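Side-chain contacts in pectinesterase (Sitophilus oryzae, PDB 4PMH), which hydrolyses the methyl esters of pectin, leaving de-esterified polygalacturonate and methanol, and probably helps the weevil digest plant cell walls: residues Ala40-Thr43 against Gly47-Thr50; Ala54-Ile59 against Ser126-Tyr131. All coordinates share one frame; numbering follows the deposited sequence.

Contact 1: residues Ala40-Thr43 against Gly47-Thr50; sequences ADYT and GYNT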
loop_
_atom_site.group_PDB
_atom_site.type_symbol
_atom_site.label_atom_id
_atom_site.label_comp_id
_atom_site.label_asym_id
_atom_site.label_seq_id
_atom_site.Cartn_x
_atom_site.Cartn_y
_atom_site.Cartn_z
ATOM N N ALA A 40 -12.608 -7.073 -23.032
ATOM C CA ALA A 40 -11.193 -6.782 -23.210
ATOM C C ALA A 40 -11.039 -5.886 -24.424
ATOM O O ALA A 40 -11.223 -6.333 -25.543
ATOM C CB ALA A 40 -10.402 -8.065 -23.376
ATOM N N ASP A 41 -10.750 -4.614 -24.176
ATOM C CA ASP A 41 -10.519 -3.630 -25.226
ATOM C C ASP A 41 -9.094 -3.751 -25.768
ATOM O O ASP A 41 -8.873 -3.598 -26.957
ATOM C CB ASP A 41 -10.750 -2.210 -24.677
ATOM C CG ASP A 41 -12.203 -1.967 -24.284
ATOM O OD1 ASP A 41 -13.079 -2.027 -25.160
ATOM O OD2 ASP A 41 -12.475 -1.712 -23.097
ATOM N N TYR A 42 -8.143 -3.994 -24.874
ATOM C CA TYR A 42 -6.738 -4.224 -25.212
ATOM C C TYR A 42 -6.255 -5.449 -24.471
ATOM O O TYR A 42 -6.477 -5.562 -23.262
ATOM C CB TYR A 42 -5.923 -3.017 -24.784
ATOM C CG TYR A 42 -6.558 -1.737 -25.257
ATOM C CD1 TYR A 42 -6.335 -1.268 -26.547
ATOM C CD2 TYR A 42 -7.406 -1.011 -24.432
ATOM C CE1 TYR A 42 -6.931 -0.104 -26.997
ATOM C CE2 TYR A 42 -7.998 0.139 -24.880
ATOM C CZ TYR A 42 -7.758 0.594 -26.161
ATOM O OH TYR A 42 -8.338 1.748 -26.612
ATOM N N THR A 43 -5.599 -6.371 -25.174
ATOM C CA THR A 43 -5.164 -7.641 -24.584
ATOM C C THR A 43 -3.668 -7.845 -24.779
ATOM O O THR A 43 -3.182 -7.852 -25.910
ATOM C CB THR A 43 -5.935 -8.805 -25.199
ATOM O OG1 THR A 43 -7.335 -8.640 -24.910
ATOM C CG2 THR A 43 -5.466 -10.130 -24.596
ATOM N N GLY A 47 -2.686 -8.698 -29.057
ATOM C CA GLY A 47 -2.698 -7.317 -29.531
ATOM C C GLY A 47 -1.570 -6.444 -28.994
ATOM O O GLY A 47 -1.203 -5.446 -29.626
ATOM N N TYR A 48 -1.034 -6.801 -27.826
ATOM C CA TYR A 48 0.014 -6.023 -27.179
ATOM C C TYR A 48 1.010 -6.998 -26.587
ATOM O O TYR A 48 0.614 -7.967 -25.977
ATOM C CB TYR A 48 -0.630 -5.049 -26.135
ATOM C CG TYR A 48 -1.580 -4.120 -26.836
ATOM C CD1 TYR A 48 -1.116 -2.942 -27.413
ATOM C CD2 TYR A 48 -2.916 -4.470 -27.046
ATOM C CE1 TYR A 48 -1.962 -2.129 -28.134
ATOM C CE2 TYR A 48 -3.764 -3.658 -27.774
ATOM C CZ TYR A 48 -3.274 -2.478 -28.306
ATOM O OH TYR A 48 -4.027 -1.647 -29.069
ATOM N N ASN A 49 2.307 -6.793 -26.831
ATOM C CA ASN A 49 3.333 -7.725 -26.338
ATOM C C ASN A 49 4.101 -7.209 -25.118
ATOM O O ASN A 49 4.927 -7.941 -24.577
ATOM C CB ASN A 49 4.333 -8.117 -27.451
ATOM C CG ASN A 49 3.678 -8.891 -28.590
ATOM O OD1 ASN A 49 2.475 -9.148 -28.566
ATOM N ND2 ASN A 49 4.463 -9.231 -29.601
ATOM N N THR A 50 3.883 -5.947 -24.739
ATOM C CA THR A 50 4.224 -5.454 -23.409
ATOM C C THR A 50 2.936 -4.898 -22.791
ATOM O O THR A 50 2.013 -4.513 -23.512
ATOM C CB THR A 50 5.279 -4.344 -23.452
ATOM O OG1 THR A 50 4.767 -3.228 -24.181
ATOM C CG2 THR A 50 6.565 -4.826 -24.105
#

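Contact 2: residues Ala54-Ile59 against Ser126-Tyr131; sequences AVNAAI and SADPAY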
loop_
_atom_site.group_PDB
_atom_site.type_symbol
_atom_site.label_atom_id
_atom_site.label_comp_id
_atom_site.label_asym_id
_atom_site.label_seq_id
_atom_site.Cartn_x
_atom_site.Cartn_y
_atom_site.Cartn_z
ATOM N N ALA A 54 -0.184 -1.704 -24.055
ATOM C CA ALA A 54 -1.647 -1.730 -23.947
ATOM C C ALA A 54 -2.137 -0.491 -23.177
ATOM O O ALA A 54 -3.133 0.098 -23.537
ATOM C CB ALA A 54 -2.105 -2.992 -23.256
ATOM N N VAL A 55 -1.421 -0.125 -22.105
ATOM C CA VAL A 55 -1.746 1.042 -21.279
ATOM C C VAL A 55 -1.690 2.292 -22.146
ATOM O O VAL A 55 -2.614 3.125 -22.124
ATOM C CB VAL A 55 -0.790 1.181 -20.063
ATOM C CG1 VAL A 55 -0.881 2.565 -19.421
ATOM C CG2 VAL A 55 -1.058 0.081 -19.052
ATOM N N ASN A 56 -0.627 2.378 -22.945
ATOM C CA ASN A 56 -0.403 3.501 -23.817
ATOM C C ASN A 56 -1.539 3.617 -24.818
ATOM O O ASN A 56 -2.038 4.707 -25.066
ATOM C CB ASN A 56 0.901 3.337 -24.594
ATOM C CG ASN A 56 2.140 3.543 -23.741
ATOM O OD1 ASN A 56 2.070 4.004 -22.600
ATOM N ND2 ASN A 56 3.297 3.217 -24.309
ATOM N N ALA A 57 -1.933 2.501 -25.408
ATOM C CA ALA A 57 -3.023 2.524 -26.396
ATOM C C ALA A 57 -4.310 3.074 -25.795
ATOM O O ALA A 57 -4.954 3.941 -26.389
ATOM C CB ALA A 57 -3.268 1.137 -26.989
ATOM N N ALA A 58 -4.661 2.566 -24.615
ATOM C CA ALA A 58 -5.873 2.992 -23.908
ATOM C C ALA A 58 -5.838 4.482 -23.521
ATOM O O ALA A 58 -6.818 5.209 -23.707
ATOM C CB ALA A 58 -6.096 2.122 -22.675
ATOM N N ILE A 59 -4.698 4.947 -23.005
ATOM C CA ILE A 59 -4.571 6.342 -22.616
ATOM C C ILE A 59 -4.608 7.267 -23.840
ATOM O O ILE A 59 -5.354 8.262 -23.845
ATOM C CB ILE A 59 -3.292 6.575 -21.794
ATOM C CG1 ILE A 59 -3.426 5.856 -20.457
ATOM C CG2 ILE A 59 -3.036 8.081 -21.613
ATOM C CD1 ILE A 59 -2.241 6.022 -19.537
ATOM N N SER A 126 10.354 8.277 -26.424
ATOM C CA SER A 126 10.180 9.675 -25.988
ATOM C C SER A 126 8.822 10.287 -26.344
ATOM O O SER A 126 8.406 11.278 -25.743
ATOM C CB SER A 126 11.316 10.547 -26.545
ATOM O OG SER A 126 11.258 10.540 -27.951
ATOM N N ALA A 127 8.132 9.698 -27.315
ATOM C CA ALA A 127 6.771 10.110 -27.672
ATOM C C ALA A 127 5.664 9.533 -26.798
ATOM O O ALA A 127 4.529 10.006 -26.881
ATOM C CB ALA A 127 6.490 9.752 -29.125
ATOM N N ASP A 128 5.971 8.525 -25.979
ATOM C CA ASP A 128 4.936 7.795 -25.207
ATOM C C ASP A 128 4.443 8.542 -23.936
ATOM O O ASP A 128 5.216 9.223 -23.255
ATOM C CB ASP A 128 5.439 6.392 -24.813
ATOM C CG ASP A 128 5.765 5.501 -26.018
ATOM O OD1 ASP A 128 5.197 5.718 -27.109
ATOM O OD2 ASP A 128 6.584 4.552 -25.878
ATOM N N PRO A 129 3.146 8.384 -23.593
ATOM C CA PRO A 129 2.543 9.140 -22.494
ATOM C C PRO A 129 3.193 8.982 -21.121
ATOM O O PRO A 129 3.129 9.914 -20.339
ATOM C CB PRO A 129 1.083 8.655 -22.472
ATOM C CG PRO A 129 1.070 7.396 -23.263
ATOM C CD PRO A 129 2.164 7.521 -24.271
ATOM N N ALA A 130 3.831 7.852 -20.828
ATOM C CA ALA A 130 4.532 7.693 -19.530
ATOM C C ALA A 130 6.034 7.996 -19.582
ATOM O O ALA A 130 6.772 7.685 -18.622
ATOM C CB ALA A 130 4.311 6.294 -18.971
ATOM N N TYR A 131 6.492 8.622 -20.667
ATOM C CA TYR A 131 7.926 8.825 -20.862
ATOM C C TYR A 131 8.525 9.720 -19.768
ATOM O O TYR A 131 9.632 9.461 -19.285
ATOM C CB TYR A 131 8.223 9.393 -22.262
ATOM C CG TYR A 131 9.711 9.522 -22.525
ATOM C CD1 TYR A 131 10.460 8.429 -22.931
ATOM C CD2 TYR A 131 10.368 10.722 -22.321
ATOM C CE1 TYR A 131 11.829 8.540 -23.147
ATOM C CE2 TYR A 131 11.734 10.840 -22.538
ATOM C CZ TYR A 131 12.449 9.753 -22.944
ATOM O OH TYR A 131 13.800 9.869 -23.172
HETATM O O HOH W 1 6.095 3.493 -23.429
HETATM O O HOH W 2 4.394 5.241 -21.903
#

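Contact 1: residues Ala40-Thr43 against Gly47-Thr50
Y42 and Y48 share a first torsion, chi1 -49° and -60°, each CG lying anti to its own carbonyl carbon and beside the backbone N, and this sets the two phenol rings against each other. They meet where the first strand of the right-handed parallel beta-helix, 42-44, turns into the loop that leads to helix 51-61. The strand is the outermost one of its parallel sheet, and backbone bonds from D41 and Y42 to Y68 and K70 hold it to strand 67-71. The ring planes stand 70° apart with centroids separated by 5.8 Å, an oblique pair. Y48 brings up one flank of its ring, CE2 and the hydroxyl: CE2 sits 3.7 Å from Y42 CD1, close to the plane of the Y42 ring and at its edge, and Y48 OH comes to 3.4 Å of Y42 CD1, also near that plane. The same CE2 also rests against Y42 CB, so the flank lies along the base of the neighbouring side chain as well as its ring. Both tyrosines continue onto helix 51-61, Y42 on A57 and A58, Y48 on A54 and A57. Beside them the backbone closes the turn with a single weak bond, Y48 N to T43 O at 3.1 Å. At the backbone angles of G47 a CB would jam against the preceding carbonyl oxygen. T43 O also lies in the plane of the Y48 ring, at its edge, 3.6 Å from Y48 CD2.

Contact 2: residues Ala54-Ile59 against Ser126-Tyr131
N56 reaches from helix 51-61 toward the loop 126-131 and meets two neighbours there, D128 and P129. Its side chain crosses that of D128 at about a right angle, with the amide and carboxylate planes turned 43° apart, and N56 ND2 stays 3.8 Å from D128 CG. Water fills the polar step between them: ND2 donates to a water 2.9 Å away, and that water donates in turn to D128 OD2. On the other arm of the amide, N56 OD1 accepts from a second water at 2.7 Å, which itself accepts from A130 N. OD1 also takes a bond from Q52 NE2, one turn earlier in the helix, so both ends of this buried amide are engaged and its rotation is fixed. The loop side is a type I beta turn, D128 to Y131, closed by Y131 N to D128 O and leading straight into helix 131-138, with A130 as N-cap residue. The contact thus joins the helix near the N-terminal end of the parallel beta-helix to the helical excursion inserted between strands 101-105 and 152-154. D128 OD2 is held on its own side by N125 N. P129 crosses N56 obliquely, its CG 3.6 Å from N56 OD1. A leucine in place of N56 would probably lose both water bridges and leave Q52 NE2 without this acceptor. One turn further along the helix, with I59 CG1 anti to the carbonyl carbon (chi1 -67°), the CG2 branch is turned to P129, 4.2 Å from P129 CB.

Along the chain the two contacts follow in series, neither nesting nor crossing. Contact 1 closes first, a short local loop with three residues between its segments, just after the chain leaves outermost strand 42-44. Helix 51-61 follows directly and supplies the first half of contact 2, whose partner comes 66 residues later, after several strands of the beta-helix and helix 113-120. Their centres are 13 Å apart, and they touch through the helix: Y42 CE2 lies 3.5 Å from A58 CB, and Y48 OH 3.6 Å from A57 CB. Helix 51-61 therefore has strand 42-44 and its following loop packed on one part of its surface and loop 126-131 on another.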